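Local coordinates for putative outer membrane protein (LpxR) (PDB 3FID), which is a lipid A deacylase of the Salmonella outer membrane, a metal-binding beta-barrel enzyme that modifies lipopolysaccharide, at residues A[56-60]-A[112-117]; A[67-72]-A[130-135]; A[262-266]-A[292-296]. All coordinates share one frame; numbering follows the deposited sequence.

How the contacts relate
From the N terminus, strand 49-60 ends in contact 1 and the chain runs straight on into the loop holding residues 67-72, the first half of contact 2. Strands 80-94 and 97-108 follow. Residues 112-117 then close contact 1, and after helix 114-125 residues 130-135 close contact 2, so the two contacts cross. They also touch, with Trp133 packed on Ile59 and Gly114. Together they tie the helix and its neighbouring loops to one end of the barrel. Contact 3, 262-266 with 292-296, lies further along the chain, in series with the others and about 41 Å from contact 2 between centres; it closes the loop containing strand 266-275, where a tight turn meets the last strand.

Contact 1: A[56-60]-A[112-117]; sequences AQDIY and AGGQEV
The start of helix 114-125 meets the end of barrel strand 49-60, where Gln57 and Ile59 reach toward Ala112, Gly114 and Val117. Gln57 carries the polar half of the contact. Its CG stands anti to the backbone N (chi1 -168°) and the rest of the chain is extended, which brings the amide up to the turn leading into the helix. There Gln57 NE2 donates a nearly straight hydrogen bond to Ala112 O, 2.9 Å long with an angle of 171° at the hydrogen. The acceptor lies almost in the plane of the Gln57 amide, whereas the donor approaches Ala112 O somewhat tilted from the carbonyl plane. The bond fixes the rotation of the amide and points OE1 at the methyls of Val117, with Gln57 OE1 3.4 Å from Val117 CG2. The Gln57 and Val117 side chains run antiparallel alongside each other.

Beside this polar link lies an apolar one. Ile59 CD1 rests 4.0 Å from Val117 CG1 and 4.1 Å from Gly114 O. The CA atoms of Ile59 and Gly114 are 5.8 Å apart. Gly113 is the N-cap residue, and its carbonyl O accepts a 3.1 Å bond from Val117 N in the first helical turn.

Among its neighbours, strand 49-60 runs between strands 33-44 and 80-94. Ile59 also touches Thr34, a zinc ligand, and Trp133 from a loop; Ala112 packs on Ala81 and Leu83 of strand 80-94.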
ATOM      1  N   ALA A  56     -10.614  -1.188  -3.969  1.00 10.75           N
ATOM      2  CA  ALA A  56      -9.322  -1.839  -4.168  1.00  9.55           C
ATOM      3  C   ALA A  56      -9.383  -3.335  -3.847  1.00  9.01           C
ATOM      4  O   ALA A  56     -10.261  -3.776  -3.095  1.00  9.48           O
ATOM      5  CB  ALA A  56      -8.263  -1.148  -3.307  1.00  8.09           C
ATOM      6  N   GLN A  57      -8.458  -4.081  -4.436  1.00  8.47           N
ATOM      7  CA  GLN A  57      -8.269  -5.503  -4.111  1.00  8.12           C
ATOM      8  C   GLN A  57      -6.775  -5.774  -3.968  1.00  8.19           C
ATOM      9  O   GLN A  57      -5.979  -5.471  -4.863  1.00  9.29           O
ATOM     10  CB  GLN A  57      -8.856  -6.416  -5.194  1.00  7.38           C
ATOM     11  CG  GLN A  57      -8.938  -7.913  -4.743  1.00  8.64           C
ATOM     12  CD  GLN A  57      -8.898  -8.897  -5.892  1.00 11.10           C
ATOM     13  OE1 GLN A  57      -8.125  -8.742  -6.839  1.00 13.08           O
ATOM     14  NE2 GLN A  57      -9.744  -9.916  -5.818  1.00 12.06           N
ATOM     15  N   ASP A  58      -6.394  -6.329  -2.827  1.00  8.40           N
ATOM     16  CA  ASP A  58      -5.012  -6.721  -2.599  1.00  7.57           C
ATOM     17  C   ASP A  58      -4.944  -8.210  -2.314  1.00  8.52           C
ATOM     18  O   ASP A  58      -5.810  -8.729  -1.619  1.00  9.13           O
ATOM     19  CB  ASP A  58      -4.485  -5.933  -1.426  1.00  8.96           C
ATOM     20  CG  ASP A  58      -4.428  -4.463  -1.741  1.00  9.22           C
ATOM     21  OD1 ASP A  58      -3.732  -4.128  -2.735  1.00  9.02           O
ATOM     22  OD2 ASP A  58      -5.106  -3.698  -1.032  1.00  9.10           O
ATOM     23  N   ILE A  59      -3.934  -8.870  -2.890  1.00  8.27           N
ATOM     24  CA  ILE A  59      -3.801 -10.334  -2.883  1.00  8.80           C
ATOM     25  C   ILE A  59      -2.446 -10.674  -2.241  1.00  9.23           C
ATOM     26  O   ILE A  59      -1.418 -10.058  -2.585  1.00  8.48           O
ATOM     27  CB  ILE A  59      -3.873 -10.889  -4.314  1.00  8.83           C
ATOM     28  CG1 ILE A  59      -5.172 -10.410  -5.008  1.00 10.01           C
ATOM     29  CG2 ILE A  59      -3.789 -12.478  -4.329  1.00  7.88           C
ATOM     30  CD1 ILE A  59      -5.322 -10.958  -6.441  1.00  8.29           C
ATOM     31  N   TYR A  60      -2.484 -11.628  -1.302  1.00  9.91           N
ATOM     32  CA  TYR A  60      -1.339 -12.027  -0.479  1.00 10.84           C
ATOM     33  C   TYR A  60      -1.108 -13.513  -0.686  1.00 10.85           C
ATOM     34  O   TYR A  60      -2.059 -14.256  -0.950  1.00  9.76           O
ATOM     35  CB  TYR A  60      -1.577 -11.713   1.016  1.00 10.61           C
ATOM     36  CG  TYR A  60      -1.784 -10.220   1.186  1.00 11.07           C
ATOM     37  CD1 TYR A  60      -0.694  -9.360   1.204  1.00 12.44           C
ATOM     38  CD2 TYR A  60      -3.068  -9.669   1.246  1.00 14.02           C
ATOM     39  CE1 TYR A  60      -0.859  -7.964   1.293  1.00 13.16           C
ATOM     40  CE2 TYR A  60      -3.249  -8.275   1.348  1.00 14.62           C
ATOM     41  CZ  TYR A  60      -2.134  -7.441   1.363  1.00 12.69           C
ATOM     42  OH  TYR A  60      -2.269  -6.068   1.451  1.00 13.42           O
ATOM     43  N   ALA A 112     -13.440 -11.981  -1.072  1.00 12.71           N
ATOM     44  CA  ALA A 112     -12.614 -10.891  -1.603  1.00 12.10           C
ATOM     45  C   ALA A 112     -12.186 -11.132  -3.050  1.00 11.21           C
ATOM     46  O   ALA A 112     -11.726 -10.221  -3.736  1.00 11.85           O
ATOM     47  CB  ALA A 112     -11.404 -10.654  -0.685  1.00 11.21           C
ATOM     48  N   GLY A 113     -12.315 -12.382  -3.520  1.00 11.93           N
ATOM     49  CA  GLY A 113     -12.143 -12.726  -4.948  1.00 11.44           C
ATOM     50  C   GLY A 113     -10.715 -12.926  -5.436  1.00 12.17           C
ATOM     51  O   GLY A 113     -10.438 -12.816  -6.640  1.00 12.14           O
ATOM     52  N   GLY A 114      -9.793 -13.174  -4.506  1.00 12.92           N
ATOM     53  CA  GLY A 114      -8.373 -13.390  -4.864  1.00 12.41           C
ATOM     54  C   GLY A 114      -8.100 -14.593  -5.760  1.00 12.58           C
ATOM     55  O   GLY A 114      -7.357 -14.473  -6.742  1.00 11.10           O
ATOM     56  N   GLN A 115      -8.687 -15.756  -5.436  1.00 12.13           N
ATOM     57  CA  GLN A 115      -8.533 -16.942  -6.323  1.00 13.52           C
ATOM     58  C   GLN A 115      -9.033 -16.659  -7.731  1.00 13.14           C
ATOM     59  O   GLN A 115      -8.399 -17.039  -8.720  1.00 13.50           O
ATOM     60  CB  GLN A 115      -9.279 -18.152  -5.756  1.00 14.06           C
ATOM     61  CG  GLN A 115      -9.209 -19.423  -6.624  1.00 14.75           C
ATOM     62  CD  GLN A 115      -9.815 -20.622  -5.913  1.00 16.18           C
ATOM     63  OE1 GLN A 115     -10.746 -20.479  -5.115  1.00 18.29           O
ATOM     64  NE2 GLN A 115      -9.263 -21.821  -6.180  1.00 18.93           N
ATOM     65  N   GLU A 116     -10.190 -16.004  -7.833  1.00 13.54           N
ATOM     66  CA  GLU A 116     -10.803 -15.725  -9.134  1.00 12.88           C
ATOM     67  C   GLU A 116      -9.913 -14.816  -9.974  1.00 12.58           C
ATOM     68  O   GLU A 116      -9.620 -15.138 -11.099  1.00 12.11           O
ATOM     69  CB  GLU A 116     -12.202 -15.117  -8.954  1.00 13.82           C
ATOM     70  CG  GLU A 116     -13.265 -16.095  -8.376  1.00 13.80           C
ATOM     71  CD  GLU A 116     -13.335 -16.119  -6.838  1.00 19.17           C
ATOM     72  OE1 GLU A 116     -12.352 -15.755  -6.141  1.00 17.60           O
ATOM     73  OE2 GLU A 116     -14.391 -16.533  -6.306  1.00 19.09           O
ATOM     74  N   VAL A 117      -9.446 -13.709  -9.388  1.00 12.57           N
ATOM     75  CA  VAL A 117      -8.607 -12.738 -10.088  1.00 12.32           C
ATOM     76  C   VAL A 117      -7.262 -13.316 -10.505  1.00 13.07           C
ATOM     77  O   VAL A 117      -6.836 -13.146 -11.667  1.00 13.13           O
ATOM     78  CB  VAL A 117      -8.412 -11.441  -9.258  1.00 11.38           C
ATOM     79  CG1 VAL A 117      -7.310 -10.560  -9.838  1.00 11.43           C
ATOM     80  CG2 VAL A 117      -9.730 -10.661  -9.191  1.00 13.54           C
TER

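Contact 2: A[67-72]-A[130-135]; sequences KRKPEA and YPAWQD
Ala132, in the 3-10 turn 131-134, and Asp135 press against residues 69-72, joining the loop between strands 49-60 and 80-94 to that between helix 114-125 and strand 140-157. Packing here is tight: Ala132 CB lies 3.3 Å from Lys69 O, and Ala132 CA makes a CA-H...O contact with Pro70 O at 3.4 Å. Gln134 CG sits between its backbone N and carbonyl carbon (chi1 63°), and the extended chain brings NE2 to Pro70 O, a 2.9 Å hydrogen bond. Asp135 OD2 takes Ala72 N through its anti lone pair at 2.9 Å and also bonds Thr241 OG1. The Tyr130 ring is equally close on Lys67, whose CB makes a CH-pi contact over one face, 4.1 Å from the centroid; Lys67 O is 3.2 Å from Tyr130 CD2. A water accepts from Ala132 N and bridges to Lys67 O and Lys69 O at doubtfully short distances.

The loose side holds exposed Arg68 and Pro70 and the outer parts of Lys69 and Glu71. There the ring edge at Tyr130 CE2 meets a face of the Arg68 guanidinium, 3.8 Å from NH1, the planes 65° apart.

Most of the bonds use a backbone carbonyl as acceptor or a backbone amide as donor, so the match depends largely on loop conformation. Asp135 also accepts from Gln240 N through OD1; these donors would probably offset the nearby charge of Glu71 and help keep Asp135 ionised.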
ATOM      1  N   LYS A  67       4.236 -21.768  -2.951  1.00 16.77           N
ATOM      2  CA  LYS A  67       3.180 -21.288  -3.865  1.00 18.31           C
ATOM      3  C   LYS A  67       2.506 -22.426  -4.638  1.00 19.35           C
ATOM      4  O   LYS A  67       1.326 -22.325  -5.027  1.00 20.14           O
ATOM      5  CB  LYS A  67       3.760 -20.291  -4.874  1.00 18.01           C
ATOM      6  CG  LYS A  67       3.966 -18.890  -4.337  1.00 18.55           C
ATOM      7  CD  LYS A  67       4.427 -17.973  -5.467  1.00 21.36           C
ATOM      8  CE  LYS A  67       4.637 -16.529  -5.009  1.00 26.47           C
ATOM      9  NZ  LYS A  67       5.332 -15.738  -6.090  1.00 28.12           N
ATOM     10  N   ARG A  68       3.260 -23.505  -4.863  1.00 19.87           N
ATOM     11  CA  ARG A  68       2.776 -24.628  -5.662  1.00 20.84           C
ATOM     12  C   ARG A  68       2.229 -25.811  -4.863  1.00 21.07           C
ATOM     13  O   ARG A  68       1.790 -26.807  -5.463  1.00 20.98           O
ATOM     14  CB  ARG A  68       3.868 -25.110  -6.619  1.00 21.37           C
ATOM     15  CG  ARG A  68       4.304 -24.057  -7.622  1.00 25.13           C
ATOM     16  CD  ARG A  68       4.966 -24.697  -8.838  1.00 30.89           C
ATOM     17  NE  ARG A  68       5.202 -23.711  -9.902  1.00 36.22           N
ATOM     18  CZ  ARG A  68       4.269 -23.213 -10.727  1.00 38.27           C
ATOM     19  NH1 ARG A  68       2.988 -23.591 -10.649  1.00 37.08           N
ATOM     20  NH2 ARG A  68       4.628 -22.327 -11.651  1.00 38.86           N
ATOM     21  N   LYS A  69       2.228 -25.713  -3.532  1.00 20.39           N
ATOM     22  CA  LYS A  69       1.728 -26.816  -2.690  1.00 21.04           C
ATOM     23  C   LYS A  69       0.188 -26.856  -2.643  1.00 21.54           C
ATOM     24  O   LYS A  69      -0.459 -25.831  -2.858  1.00 20.68           O
ATOM     25  CB  LYS A  69       2.378 -26.760  -1.289  1.00 20.31           C
ATOM     26  CG  LYS A  69       3.871 -27.066  -1.383  1.00 21.49           C
ATOM     27  CD  LYS A  69       4.663 -26.730  -0.153  1.00 25.03           C
ATOM     28  CE  LYS A  69       6.115 -27.213  -0.327  1.00 28.04           C
ATOM     29  NZ  LYS A  69       7.088 -26.520   0.590  1.00 27.70           N
ATOM     30  N   PRO A  70      -0.403 -28.045  -2.374  1.00 22.34           N
ATOM     31  CA  PRO A  70      -1.858 -28.176  -2.460  1.00 22.21           C
ATOM     32  C   PRO A  70      -2.598 -27.394  -1.390  1.00 21.74           C
ATOM     33  O   PRO A  70      -3.743 -27.001  -1.616  1.00 22.03           O
ATOM     34  CB  PRO A  70      -2.115 -29.688  -2.246  1.00 23.19           C
ATOM     35  CG  PRO A  70      -0.819 -30.349  -2.289  1.00 23.35           C
ATOM     36  CD  PRO A  70       0.256 -29.327  -2.035  1.00 23.15           C
ATOM     37  N   GLU A  71      -1.968 -27.208  -0.225  1.00 20.52           N
ATOM     38  CA  GLU A  71      -2.598 -26.476   0.890  1.00 20.19           C
ATOM     39  C   GLU A  71      -1.627 -25.472   1.503  1.00 18.61           C
ATOM     40  O   GLU A  71      -0.447 -25.427   1.132  1.00 17.48           O
ATOM     41  CB  GLU A  71      -3.086 -27.449   1.968  1.00 21.33           C
ATOM     42  CG  GLU A  71      -4.111 -28.428   1.452  1.00 26.09           C
ATOM     43  CD  GLU A  71      -4.388 -29.544   2.414  1.00 32.68           C
ATOM     44  OE1 GLU A  71      -5.589 -29.773   2.706  1.00 36.37           O
ATOM     45  OE2 GLU A  71      -3.406 -30.180   2.880  1.00 36.27           O
ATOM     46  N   ALA A  72      -2.131 -24.669   2.435  1.00 17.72           N
ATOM     47  CA  ALA A  72      -1.280 -23.743   3.176  1.00 17.56           C
ATOM     48  C   ALA A  72      -0.178 -24.530   3.873  1.00 17.85           C
ATOM     49  O   ALA A  72      -0.347 -25.721   4.157  1.00 18.10           O
ATOM     50  CB  ALA A  72      -2.092 -22.944   4.178  1.00 16.23           C
ATOM     51  N   TYR A 130      -2.444 -21.768  -8.851  1.00 20.98           N
ATOM     52  CA  TYR A 130      -1.909 -22.234  -7.577  1.00 19.09           C
ATOM     53  C   TYR A 130      -3.041 -22.880  -6.793  1.00 17.80           C
ATOM     54  O   TYR A 130      -4.005 -22.201  -6.414  1.00 17.52           O
ATOM     55  CB  TYR A 130      -1.307 -21.079  -6.780  1.00 18.53           C
ATOM     56  CG  TYR A 130      -0.098 -20.419  -7.397  1.00 18.27           C
ATOM     57  CD1 TYR A 130       0.045 -19.032  -7.341  1.00 19.69           C
ATOM     58  CD2 TYR A 130       0.923 -21.161  -8.001  1.00 17.55           C
ATOM     59  CE1 TYR A 130       1.167 -18.389  -7.881  1.00 18.83           C
ATOM     60  CE2 TYR A 130       2.049 -20.521  -8.545  1.00 19.97           C
ATOM     61  CZ  TYR A 130       2.153 -19.139  -8.485  1.00 19.88           C
ATOM     62  OH  TYR A 130       3.244 -18.464  -9.029  1.00 21.63           O
ATOM     63  N   PRO A 131      -2.943 -24.211  -6.565  1.00 17.34           N
ATOM     64  CA  PRO A 131      -4.046 -24.953  -5.935  1.00 16.46           C
ATOM     65  C   PRO A 131      -4.361 -24.568  -4.483  1.00 15.27           C
ATOM     66  O   PRO A 131      -5.483 -24.769  -4.047  1.00 15.54           O
ATOM     67  CB  PRO A 131      -3.599 -26.430  -6.051  1.00 16.22           C
ATOM     68  CG  PRO A 131      -2.087 -26.349  -6.144  1.00 17.68           C
ATOM     69  CD  PRO A 131      -1.815 -25.097  -6.946  1.00 16.77           C
ATOM     70  N   ALA A 132      -3.396 -24.005  -3.753  1.00 14.92           N
ATOM     71  CA  ALA A 132      -3.609 -23.695  -2.316  1.00 13.82           C
ATOM     72  C   ALA A 132      -4.595 -22.565  -2.062  1.00 13.53           C
ATOM     73  O   ALA A 132      -4.884 -22.238  -0.916  1.00 12.63           O
ATOM     74  CB  ALA A 132      -2.278 -23.463  -1.573  1.00 14.97           C
ATOM     75  N   TRP A 133      -5.129 -21.972  -3.135  1.00 13.02           N
ATOM     76  CA  TRP A 133      -6.272 -21.077  -2.996  1.00 13.24           C
ATOM     77  C   TRP A 133      -7.471 -21.795  -2.347  1.00 13.43           C
ATOM     78  O   TRP A 133      -8.289 -21.162  -1.729  1.00 13.51           O
ATOM     79  CB  TRP A 133      -6.653 -20.456  -4.352  1.00 12.13           C
ATOM     80  CG  TRP A 133      -5.882 -19.211  -4.666  1.00 11.55           C
ATOM     81  CD1 TRP A 133      -4.943 -19.036  -5.661  1.00 11.54           C
ATOM     82  CD2 TRP A 133      -6.006 -17.944  -4.001  1.00 11.22           C
ATOM     83  NE1 TRP A 133      -4.471 -17.737  -5.641  1.00 11.37           N
ATOM     84  CE2 TRP A 133      -5.103 -17.045  -4.637  1.00 10.89           C
ATOM     85  CE3 TRP A 133      -6.800 -17.480  -2.945  1.00  9.91           C
ATOM     86  CZ2 TRP A 133      -4.961 -15.695  -4.236  1.00 11.79           C
ATOM     87  CZ3 TRP A 133      -6.656 -16.142  -2.534  1.00 12.80           C
ATOM     88  CH2 TRP A 133      -5.720 -15.267  -3.179  1.00 10.00           C
ATOM     89  N   GLN A 134      -7.551 -23.129  -2.471  1.00 15.13           N
ATOM     90  CA  GLN A 134      -8.609 -23.922  -1.819  1.00 16.15           C
ATOM     91  C   GLN A 134      -8.481 -23.847  -0.303  1.00 15.09           C
ATOM     92  O   GLN A 134      -9.459 -24.031   0.414  1.00 14.40           O
ATOM     93  CB  GLN A 134      -8.596 -25.413  -2.299  1.00 16.51           C
ATOM     94  CG  GLN A 134      -7.339 -26.201  -1.961  1.00 18.62           C
ATOM     95  CD  GLN A 134      -7.280 -27.617  -2.593  1.00 20.61           C
ATOM     96  OE1 GLN A 134      -8.311 -28.297  -2.746  1.00 25.42           O
ATOM     97  NE2 GLN A 134      -6.069 -28.065  -2.936  1.00 26.59           N
ATOM     98  N   ASP A 135      -7.257 -23.611   0.173  1.00 14.14           N
ATOM     99  CA  ASP A 135      -6.986 -23.517   1.610  1.00 14.53           C
ATOM    100  C   ASP A 135      -6.708 -22.060   2.044  1.00 14.67           C
ATOM    101  O   ASP A 135      -5.974 -21.809   3.005  1.00 14.44           O
ATOM    102  CB  ASP A 135      -5.824 -24.480   1.969  1.00 14.68           C
ATOM    103  CG  ASP A 135      -5.743 -24.780   3.452  1.00 14.66           C
ATOM    104  OD1 ASP A 135      -6.784 -24.717   4.143  1.00 16.45           O
ATOM    105  OD2 ASP A 135      -4.626 -25.108   3.912  1.00 17.72           O
TER
HETATM  106  O   HOH W   1      -0.635 -23.740  -4.361  1.00 19.80           O
HETATM  107  O   HOH W   2       3.581 -16.144  -8.441  1.00 29.86           O

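Contact 3: A[262-266]-A[292-296]; sequences GYSPV and ITFFF
The turn 263-266 lies against the end of the last barrel strand, with the ring of Phe295 set alongside its backbone. Strand 251-263 arrives through Gly262, and at Tyr263 the chain begins to reverse. Tyr263 and Val266 exchange two backbone hydrogen bonds, and the peptide between Ser264 and Pro265 is cis, which together with the backbone angles makes this a type VIa beta turn.

Ser264 brings its backbone N to within 3.5 Å of Phe295 CZ, while Ser264 OG lies 3.6 Å from Phe295 CE2. That hydroxyl is hydrogen-bonded to Gly214 N, and a water beside it donates to Phe295 O at 2.8 Å.

Pro265 supplies the direct backbone link. Its carbonyl O accepts from Phe295 N, 3.0 Å away with an angle of 157° at the hydrogen, although the donor stands well above the carbonyl plane. Phe294 CA adds a CA-H...O contact to Pro265 O at 3.2 Å.

Val266 then pairs with Phe294 as an antiparallel non-hydrogen-bonded pair. Their side chains project together from one face of the sheet, and Val266 CG2 touches Phe294 CE1 at 3.8 Å. Phe295 takes a different course: its CG sits between the backbone N and the carbonyl carbon (chi1 74°), and the ring swings to the turn, with Val266 C at its edge in plane.

A phenylalanine at the C terminus, here Phe296, is a hallmark of outer-membrane barrels. Strand 285-295 pairs with strand 266-275 along one edge and with N-terminal strand 2-9 along the other, which closes the barrel. Phe295 additionally packs on Ser2, Ala267 and Ile216, the last in strand 215-228.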
ATOM      1  N   GLY A 262       4.567  14.693 -14.008  1.00 17.51           N
ATOM      2  CA  GLY A 262       3.387  14.910 -14.793  1.00 17.70           C
ATOM      3  C   GLY A 262       3.316  16.278 -15.430  1.00 18.39           C
ATOM      4  O   GLY A 262       4.118  17.158 -15.152  1.00 17.38           O
ATOM      5  N   TYR A 263       2.327  16.427 -16.293  1.00 18.94           N
ATOM      6  CA  TYR A 263       1.990  17.711 -16.866  1.00 19.79           C
ATOM      7  C   TYR A 263       0.499  17.710 -16.995  1.00 19.33           C
ATOM      8  O   TYR A 263      -0.055  16.830 -17.639  1.00 18.54           O
ATOM      9  CB  TYR A 263       2.665  17.950 -18.233  1.00 20.94           C
ATOM     10  CG  TYR A 263       2.584  19.429 -18.598  1.00 22.50           C
ATOM     11  CD1 TYR A 263       1.449  19.961 -19.198  1.00 24.65           C
ATOM     12  CD2 TYR A 263       3.618  20.304 -18.271  1.00 25.34           C
ATOM     13  CE1 TYR A 263       1.348  21.325 -19.486  1.00 24.15           C
ATOM     14  CE2 TYR A 263       3.529  21.672 -18.567  1.00 24.73           C
ATOM     15  CZ  TYR A 263       2.395  22.163 -19.172  1.00 24.72           C
ATOM     16  OH  TYR A 263       2.304  23.521 -19.457  1.00 26.69           O
ATOM     17  N   SER A 264      -0.154  18.669 -16.339  1.00 19.89           N
ATOM     18  CA  SER A 264      -1.606  18.841 -16.447  1.00 20.96           C
ATOM     19  C   SER A 264      -2.092  18.376 -17.818  1.00 21.14           C
ATOM     20  O   SER A 264      -1.628  18.900 -18.837  1.00 21.33           O
ATOM     21  CB  SER A 264      -1.989  20.314 -16.263  1.00 20.95           C
ATOM     22  OG  SER A 264      -2.131  20.644 -14.900  1.00 23.56           O
ATOM     23  N   PRO A 265      -3.041  17.415 -17.852  1.00 20.77           N
ATOM     24  CA  PRO A 265      -3.712  16.813 -16.696  1.00 20.26           C
ATOM     25  C   PRO A 265      -3.277  15.381 -16.337  1.00 19.41           C
ATOM     26  O   PRO A 265      -4.072  14.648 -15.778  1.00 18.91           O
ATOM     27  CB  PRO A 265      -5.168  16.746 -17.181  1.00 21.18           C
ATOM     28  CG  PRO A 265      -5.018  16.464 -18.673  1.00 20.15           C
ATOM     29  CD  PRO A 265      -3.635  16.925 -19.113  1.00 20.87           C
ATOM     30  N   VAL A 266      -2.057  14.981 -16.666  1.00 18.02           N
ATOM     31  CA  VAL A 266      -1.672  13.586 -16.428  1.00 17.72           C
ATOM     32  C   VAL A 266      -0.338  13.427 -15.680  1.00 16.87           C
ATOM     33  O   VAL A 266       0.644  14.123 -15.981  1.00 16.10           O
ATOM     34  CB  VAL A 266      -1.717  12.748 -17.723  1.00 17.82           C
ATOM     35  CG1 VAL A 266      -0.660  13.209 -18.746  1.00 20.24           C
ATOM     36  CG2 VAL A 266      -1.619  11.246 -17.409  1.00 18.65           C
ATOM     37  N   ILE A 292      -1.178   5.914 -12.480  1.00 11.38           N
ATOM     38  CA  ILE A 292      -1.508   6.924 -13.488  1.00 13.88           C
ATOM     39  C   ILE A 292      -2.595   7.753 -12.847  1.00 13.46           C
ATOM     40  O   ILE A 292      -3.594   7.202 -12.381  1.00 13.53           O
ATOM     41  CB  ILE A 292      -2.050   6.303 -14.794  1.00 14.54           C
ATOM     42  CG1 ILE A 292      -0.988   5.420 -15.458  1.00 14.84           C
ATOM     43  CG2 ILE A 292      -2.502   7.423 -15.762  1.00 13.15           C
ATOM     44  CD1 ILE A 292      -1.514   4.684 -16.698  1.00 17.56           C
ATOM     45  N   THR A 293      -2.361   9.066 -12.758  1.00 14.42           N
ATOM     46  CA  THR A 293      -3.262   9.951 -12.055  1.00 13.87           C
ATOM     47  C   THR A 293      -3.660  11.080 -13.003  1.00 15.05           C
ATOM     48  O   THR A 293      -2.796  11.750 -13.587  1.00 14.13           O
ATOM     49  CB  THR A 293      -2.596  10.529 -10.810  1.00 14.40           C
ATOM     50  OG1 THR A 293      -2.057   9.459 -10.028  1.00 13.29           O
ATOM     51  CG2 THR A 293      -3.632  11.286  -9.954  1.00 15.17           C
ATOM     52  N   PHE A 294      -4.965  11.262 -13.162  1.00 15.50           N
ATOM     53  CA  PHE A 294      -5.479  12.415 -13.883  1.00 17.98           C
ATOM     54  C   PHE A 294      -5.796  13.458 -12.838  1.00 18.39           C
ATOM     55  O   PHE A 294      -6.492  13.175 -11.883  1.00 18.66           O
ATOM     56  CB  PHE A 294      -6.689  12.009 -14.727  1.00 18.65           C
ATOM     57  CG  PHE A 294      -6.342  11.000 -15.771  1.00 20.32           C
ATOM     58  CD1 PHE A 294      -5.706  11.390 -16.945  1.00 24.20           C
ATOM     59  CD2 PHE A 294      -6.562   9.646 -15.538  1.00 24.35           C
ATOM     60  CE1 PHE A 294      -5.330  10.439 -17.904  1.00 23.80           C
ATOM     61  CE2 PHE A 294      -6.193   8.683 -16.493  1.00 27.66           C
ATOM     62  CZ  PHE A 294      -5.582   9.085 -17.678  1.00 25.32           C
ATOM     63  N   PHE A 295      -5.208  14.638 -12.985  1.00 19.46           N
ATOM     64  CA  PHE A 295      -5.344  15.694 -11.976  1.00 20.22           C
ATOM     65  C   PHE A 295      -5.718  16.987 -12.693  1.00 20.92           C
ATOM     66  O   PHE A 295      -5.122  17.340 -13.710  1.00 20.31           O
ATOM     67  CB  PHE A 295      -4.068  15.833 -11.117  1.00 19.75           C
ATOM     68  CG  PHE A 295      -2.886  16.488 -11.823  1.00 20.36           C
ATOM     69  CD1 PHE A 295      -2.071  15.762 -12.685  1.00 19.04           C
ATOM     70  CD2 PHE A 295      -2.550  17.820 -11.552  1.00 20.55           C
ATOM     71  CE1 PHE A 295      -0.996  16.337 -13.300  1.00 19.43           C
ATOM     72  CE2 PHE A 295      -1.456  18.419 -12.178  1.00 19.79           C
ATOM     73  CZ  PHE A 295      -0.665  17.670 -13.041  1.00 19.28           C
ATOM     74  N   PHE A 296      -6.724  17.669 -12.161  1.00 22.23           N
ATOM     75  CA  PHE A 296      -7.398  18.731 -12.899  1.00 24.00           C
ATOM     76  C   PHE A 296      -8.186  19.596 -11.930  1.00 24.61           C
ATOM     77  O   PHE A 296      -8.944  20.463 -12.335  1.00 25.39           O
ATOM     78  CB  PHE A 296      -8.328  18.125 -13.965  1.00 24.43           C
ATOM     79  CG  PHE A 296      -9.131  16.941 -13.473  1.00 24.71           C
ATOM     80  CD1 PHE A 296      -8.654  15.636 -13.636  1.00 26.25           C
ATOM     81  CD2 PHE A 296     -10.347  17.125 -12.828  1.00 24.52           C
ATOM     82  CE1 PHE A 296      -9.393  14.540 -13.169  1.00 25.54           C
ATOM     83  CE2 PHE A 296     -11.080  16.037 -12.357  1.00 24.29           C
ATOM     84  CZ  PHE A 296     -10.602  14.748 -12.527  1.00 24.71           C
ATOM     85  OXT PHE A 296      -8.069  19.434 -10.713  1.00 24.77           O
TER
HETATM   86  O   HOH W   3      -4.115  19.943 -13.641  1.00 23.38           O